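Local atomic coordinates of putative aminooxidase (Propionibacterium acnes, PDB entry 2BA9), a protein that isomerises polyunsaturated fatty acids to give conjugated linoleic acid, with FAD bound, probably as cofactor, and belongs to the flavin-containing amine oxidoreductase family. Residues 133-144 and 376-385. Residues are numbered along the deposited sequence; the frame is centred on the assembly and turned at random.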
loop_
_atom_site.group_PDB
_atom_site.type_symbol
_atom_site.label_atom_id
_atom_site.label_comp_id
_atom_site.label_asym_id
_atom_site.label_seq_id
_atom_site.Cartn_x
_atom_site.Cartn_y
_atom_site.Cartn_z
ATOM N N HIS A 133 -10.343 0.598 10.518
ATOM C CA HIS A 133 -11.582 1.375 10.410
ATOM C C HIS A 133 -12.680 0.905 11.380
ATOM O O HIS A 133 -13.818 1.397 11.326
ATOM C CB HIS A 133 -12.103 1.335 8.956
ATOM C CG HIS A 133 -11.094 1.777 7.935
ATOM N ND1 HIS A 133 -11.208 2.958 7.231
ATOM C CD2 HIS A 133 -9.959 1.189 7.491
ATOM C CE1 HIS A 133 -10.188 3.081 6.404
ATOM N NE2 HIS A 133 -9.408 2.024 6.548
ATOM N N TYR A 134 -12.326 -0.018 12.279
ATOM C CA TYR A 134 -13.261 -0.616 13.248
ATOM C C TYR A 134 -13.726 0.410 14.287
ATOM O O TYR A 134 -14.818 0.277 14.861
ATOM C CB TYR A 134 -12.655 -1.878 13.924
ATOM C CG TYR A 134 -11.229 -1.738 14.434
ATOM C CD1 TYR A 134 -10.990 -1.227 15.683
ATOM C CD2 TYR A 134 -10.126 -2.107 13.649
ATOM C CE1 TYR A 134 -9.716 -1.078 16.166
ATOM C CE2 TYR A 134 -8.822 -1.960 14.126
ATOM C CZ TYR A 134 -8.633 -1.440 15.392
ATOM O OH TYR A 134 -7.391 -1.259 15.930
ATOM N N ASN A 135 -12.896 1.425 14.523
ATOM C CA ASN A 135 -13.330 2.623 15.224
ATOM C C ASN A 135 -13.934 3.568 14.184
ATOM O O ASN A 135 -13.215 4.140 13.354
ATOM C CB ASN A 135 -12.174 3.292 15.975
ATOM C CG ASN A 135 -11.407 2.318 16.881
ATOM O OD1 ASN A 135 -10.240 2.003 16.623
ATOM N ND2 ASN A 135 -12.053 1.855 17.949
ATOM N N LYS A 136 -15.259 3.697 14.208
ATOM C CA LYS A 136 -16.002 4.440 13.179
ATOM C C LYS A 136 -15.581 5.915 13.135
ATOM O O LYS A 136 -15.637 6.631 14.147
ATOM C CB LYS A 136 -17.508 4.313 13.440
ATOM C CG LYS A 136 -18.444 4.806 12.320
ATOM C CD LYS A 136 -19.892 5.013 12.883
ATOM C CE LYS A 136 -20.860 5.570 11.845
ATOM N NZ LYS A 136 -22.245 5.894 12.394
ATOM N N VAL A 137 -15.173 6.371 11.957
ATOM C CA VAL A 137 -14.665 7.733 11.798
ATOM C C VAL A 137 -15.806 8.735 11.647
ATOM O O VAL A 137 -16.925 8.375 11.286
ATOM C CB VAL A 137 -13.700 7.856 10.593
ATOM C CG1 VAL A 137 -12.529 6.858 10.726
ATOM C CG2 VAL A 137 -14.446 7.643 9.268
ATOM N N HIS A 138 -15.502 9.993 11.947
ATOM C CA HIS A 138 -16.405 11.119 11.703
ATOM C C HIS A 138 -16.979 11.052 10.278
ATOM O O HIS A 138 -16.246 10.756 9.338
ATOM C CB HIS A 138 -15.628 12.430 11.867
ATOM C CG HIS A 138 -16.496 13.648 11.942
ATOM N ND1 HIS A 138 -17.209 14.127 10.864
ATOM C CD2 HIS A 138 -16.746 14.498 12.964
ATOM C CE1 HIS A 138 -17.868 15.212 11.225
ATOM N NE2 HIS A 138 -17.594 15.463 12.489
ATOM N N GLU A 139 -18.268 11.354 10.118
ATOM C CA GLU A 139 -18.938 11.226 8.814
ATOM C C GLU A 139 -18.216 11.971 7.682
ATOM O O GLU A 139 -18.181 11.510 6.530
ATOM C CB GLU A 139 -20.406 11.669 8.898
ATOM C CG GLU A 139 -20.599 13.164 9.105
ATOM C CD GLU A 139 -21.945 13.519 9.699
ATOM O OE1 GLU A 139 -22.899 12.708 9.577
ATOM O OE2 GLU A 139 -22.049 14.612 10.309
ATOM N N ASP A 140 -17.644 13.123 8.007
ATOM C CA ASP A 140 -16.942 13.927 7.012
ATOM C C ASP A 140 -15.801 13.141 6.353
ATOM O O ASP A 140 -15.515 13.329 5.180
ATOM C CB ASP A 140 -16.390 15.208 7.637
ATOM C CG ASP A 140 -17.476 16.161 8.105
ATOM O OD1 ASP A 140 -18.686 15.939 7.841
ATOM O OD2 ASP A 140 -17.100 17.144 8.764
ATOM N N LEU A 141 -15.169 12.253 7.116
ATOM C CA LEU A 141 -14.030 11.466 6.614
ATOM C C LEU A 141 -14.442 10.350 5.648
ATOM O O LEU A 141 -13.597 9.746 4.973
ATOM C CB LEU A 141 -13.247 10.877 7.793
ATOM C CG LEU A 141 -12.540 11.908 8.686
ATOM C CD1 LEU A 141 -12.091 11.254 9.975
ATOM C CD2 LEU A 141 -11.369 12.523 7.956
ATOM N N MET A 142 -15.742 10.090 5.591
ATOM C CA MET A 142 -16.314 9.097 4.676
ATOM C C MET A 142 -16.519 9.641 3.251
ATOM O O MET A 142 -16.811 8.878 2.323
ATOM C CB MET A 142 -17.638 8.605 5.251
ATOM C CG MET A 142 -17.507 8.012 6.642
ATOM S SD MET A 142 -19.007 7.214 7.198
ATOM C CE MET A 142 -18.578 6.824 8.911
ATOM N N LEU A 143 -16.356 10.957 3.099
ATOM C CA LEU A 143 -16.464 11.645 1.821
ATOM C C LEU A 143 -15.157 11.551 1.028
ATOM O O LEU A 143 -14.094 11.393 1.619
ATOM C CB LEU A 143 -16.771 13.126 2.053
ATOM C CG LEU A 143 -18.152 13.477 2.578
ATOM C CD1 LEU A 143 -18.253 14.970 3.003
ATOM C CD2 LEU A 143 -19.187 13.112 1.492
ATOM N N PRO A 144 -15.229 11.680 -0.321
ATOM C CA PRO A 144 -13.978 11.793 -1.075
ATOM C C PRO A 144 -13.130 12.953 -0.530
ATOM O O PRO A 144 -13.682 13.964 -0.052
ATOM C CB PRO A 144 -14.440 12.038 -2.512
ATOM C CG PRO A 144 -15.846 11.530 -2.571
ATOM C CD PRO A 144 -16.411 11.737 -1.203
ATOM N N SER A 376 -16.803 5.916 -1.448
ATOM C CA SER A 376 -17.361 6.767 -0.405
ATOM C C SER A 376 -18.771 6.309 0.015
ATOM O O SER A 376 -19.061 6.186 1.208
ATOM C CB SER A 376 -17.380 8.224 -0.865
ATOM O OG SER A 376 -17.882 9.063 0.165
ATOM N N GLU A 377 -19.623 6.026 -0.968
ATOM C CA GLU A 377 -20.983 5.519 -0.711
ATOM C C GLU A 377 -21.002 4.209 0.098
ATOM O O GLU A 377 -21.743 4.060 1.077
ATOM C CB GLU A 377 -21.700 5.276 -2.044
ATOM C CG GLU A 377 -23.073 4.637 -1.898
ATOM C CD GLU A 377 -23.739 4.367 -3.231
ATOM O OE1 GLU A 377 -24.854 4.895 -3.433
ATOM O OE2 GLU A 377 -23.140 3.636 -4.066
ATOM N N ASP A 378 -20.198 3.251 -0.351
ATOM C CA ASP A 378 -20.083 1.966 0.316
ATOM C C ASP A 378 -19.471 2.163 1.716
ATOM O O ASP A 378 -19.926 1.575 2.681
ATOM C CB ASP A 378 -19.290 0.978 -0.557
ATOM C CG ASP A 378 -20.076 0.509 -1.791
ATOM O OD1 ASP A 378 -21.319 0.673 -1.837
ATOM O OD2 ASP A 378 -19.453 -0.046 -2.726
ATOM N N TYR A 379 -18.480 3.031 1.835
ATOM C CA TYR A 379 -17.917 3.358 3.150
ATOM C C TYR A 379 -19.026 3.909 4.082
ATOM O O TYR A 379 -19.178 3.441 5.214
ATOM C CB TYR A 379 -16.722 4.328 3.011
ATOM C CG TYR A 379 -15.782 4.347 4.211
ATOM C CD1 TYR A 379 -14.455 3.895 4.100
ATOM C CD2 TYR A 379 -16.212 4.816 5.455
ATOM C CE1 TYR A 379 -13.589 3.912 5.212
ATOM C CE2 TYR A 379 -15.366 4.830 6.555
ATOM C CZ TYR A 379 -14.072 4.383 6.442
ATOM O OH TYR A 379 -13.284 4.416 7.572
ATOM N N LYS A 380 -19.813 4.858 3.560
ATOM C CA LYS A 380 -20.885 5.542 4.284
ATOM C C LYS A 380 -21.971 4.554 4.667
ATOM O O LYS A 380 -22.564 4.677 5.731
ATOM C CB LYS A 380 -21.530 6.651 3.426
ATOM C CG LYS A 380 -20.793 7.984 3.370
ATOM C CD LYS A 380 -21.557 8.975 2.513
ATOM C CE LYS A 380 -20.688 10.131 2.027
ATOM N NZ LYS A 380 -21.528 11.042 1.167
ATOM N N ALA A 381 -22.226 3.588 3.780
ATOM C CA ALA A 381 -23.274 2.595 3.978
ATOM C C ALA A 381 -22.911 1.597 5.079
ATOM O O ALA A 381 -23.735 0.767 5.453
ATOM C CB ALA A 381 -23.572 1.864 2.660
ATOM N N GLY A 382 -21.673 1.669 5.572
ATOM C CA GLY A 382 -21.238 0.919 6.748
ATOM C C GLY A 382 -20.295 -0.238 6.480
ATOM O O GLY A 382 -20.079 -1.063 7.365
ATOM N N TRP A 383 -19.700 -0.287 5.284
ATOM C CA TRP A 383 -18.879 -1.435 4.849
ATOM C C TRP A 383 -18.068 -2.083 5.972
ATOM O O TRP A 383 -18.180 -3.272 6.181
ATOM C CB TRP A 383 -17.936 -1.051 3.693
ATOM C CG TRP A 383 -17.470 -2.232 2.874
ATOM C CD1 TRP A 383 -18.065 -2.737 1.739
ATOM C CD2 TRP A 383 -16.308 -3.042 3.109
ATOM N NE1 TRP A 383 -17.345 -3.817 1.269
ATOM C CE2 TRP A 383 -16.268 -4.024 2.091
ATOM C CE3 TRP A 383 -15.305 -3.039 4.087
ATOM C CZ2 TRP A 383 -15.274 -4.986 2.030
ATOM C CZ3 TRP A 383 -14.306 -3.995 4.016
ATOM C CH2 TRP A 383 -14.298 -4.953 2.997
ATOM N N TYR A 384 -17.293 -1.288 6.705
ATOM C CA TYR A 384 -16.357 -1.802 7.731
ATOM C C TYR A 384 -17.037 -2.163 9.065
ATOM O O TYR A 384 -16.502 -2.949 9.845
ATOM C CB TYR A 384 -15.213 -0.798 7.973
ATOM C CG TYR A 384 -14.237 -0.680 6.833
ATOM C CD1 TYR A 384 -13.134 -1.522 6.749
ATOM C CD2 TYR A 384 -14.409 0.273 5.832
ATOM C CE1 TYR A 384 -12.233 -1.426 5.716
ATOM C CE2 TYR A 384 -13.494 0.374 4.765
ATOM C CZ TYR A 384 -12.409 -0.484 4.720
ATOM O OH TYR A 384 -11.485 -0.429 3.692
ATOM N N GLU A 385 -18.206 -1.583 9.333
ATOM C CA GLU A 385 -19.009 -2.016 10.463
ATOM C C GLU A 385 -19.428 -3.455 10.204
ATOM O O GLU A 385 -19.333 -4.308 11.082
ATOM C CB GLU A 385 -20.238 -1.110 10.656
ATOM C CG GLU A 385 -19.885 0.291 11.161
ATOM C CD GLU A 385 -21.100 1.092 11.575
ATOM O OE1 GLU A 385 -21.747 0.694 12.555
ATOM O OE2 GLU A 385 -21.397 2.127 10.935
HETATM O O HOH W 1 -14.442 3.956 9.989
#
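H133 is held on two sides by tyrosines of residues 376-385: its imidazole lies face to face with the Y384 ring, centroids 4.3 Å apart and planes at 15°, while ND1 meets the hydroxyl of Y379 in the ring plane. This aromatic cluster joins the loop ahead of helix 145-151 to the helical pair 376-380 and 383-389 in this member of the flavin-containing amine oxidoreductase family; a Schellman motif at G382 follows the first helix, and G382 N-caps the second. The ND1 to Y379 OH hydrogen bond is short, 2.6 Å, and nearly straight at 169°. Since NE2 is bonded to the carbonyl oxygen of S404, both imidazole nitrogens are engaged and the ring's rotation is fixed. W383 covers the opposite face of Y384, whose hydroxyl reaches Y180 and the carbonyl oxygen of I402. With CG anti to the backbone N (chi1 -160°), Y379 extends from its helix into the curve of the loop. There its OH also contacts a water, 2.7 Å away, that donates to the H133 carbonyl and accepts from V137 N, tying the loop together across its bend. The M142 side chain crosses that of Y379 at about a right angle: M142 CG lies 3.6 Å from Y379 CD2, with SD at the ring edge in a Met-aromatic contact. One turn of helix further out, M142 CB packs against K380 CG at 3.7 Å.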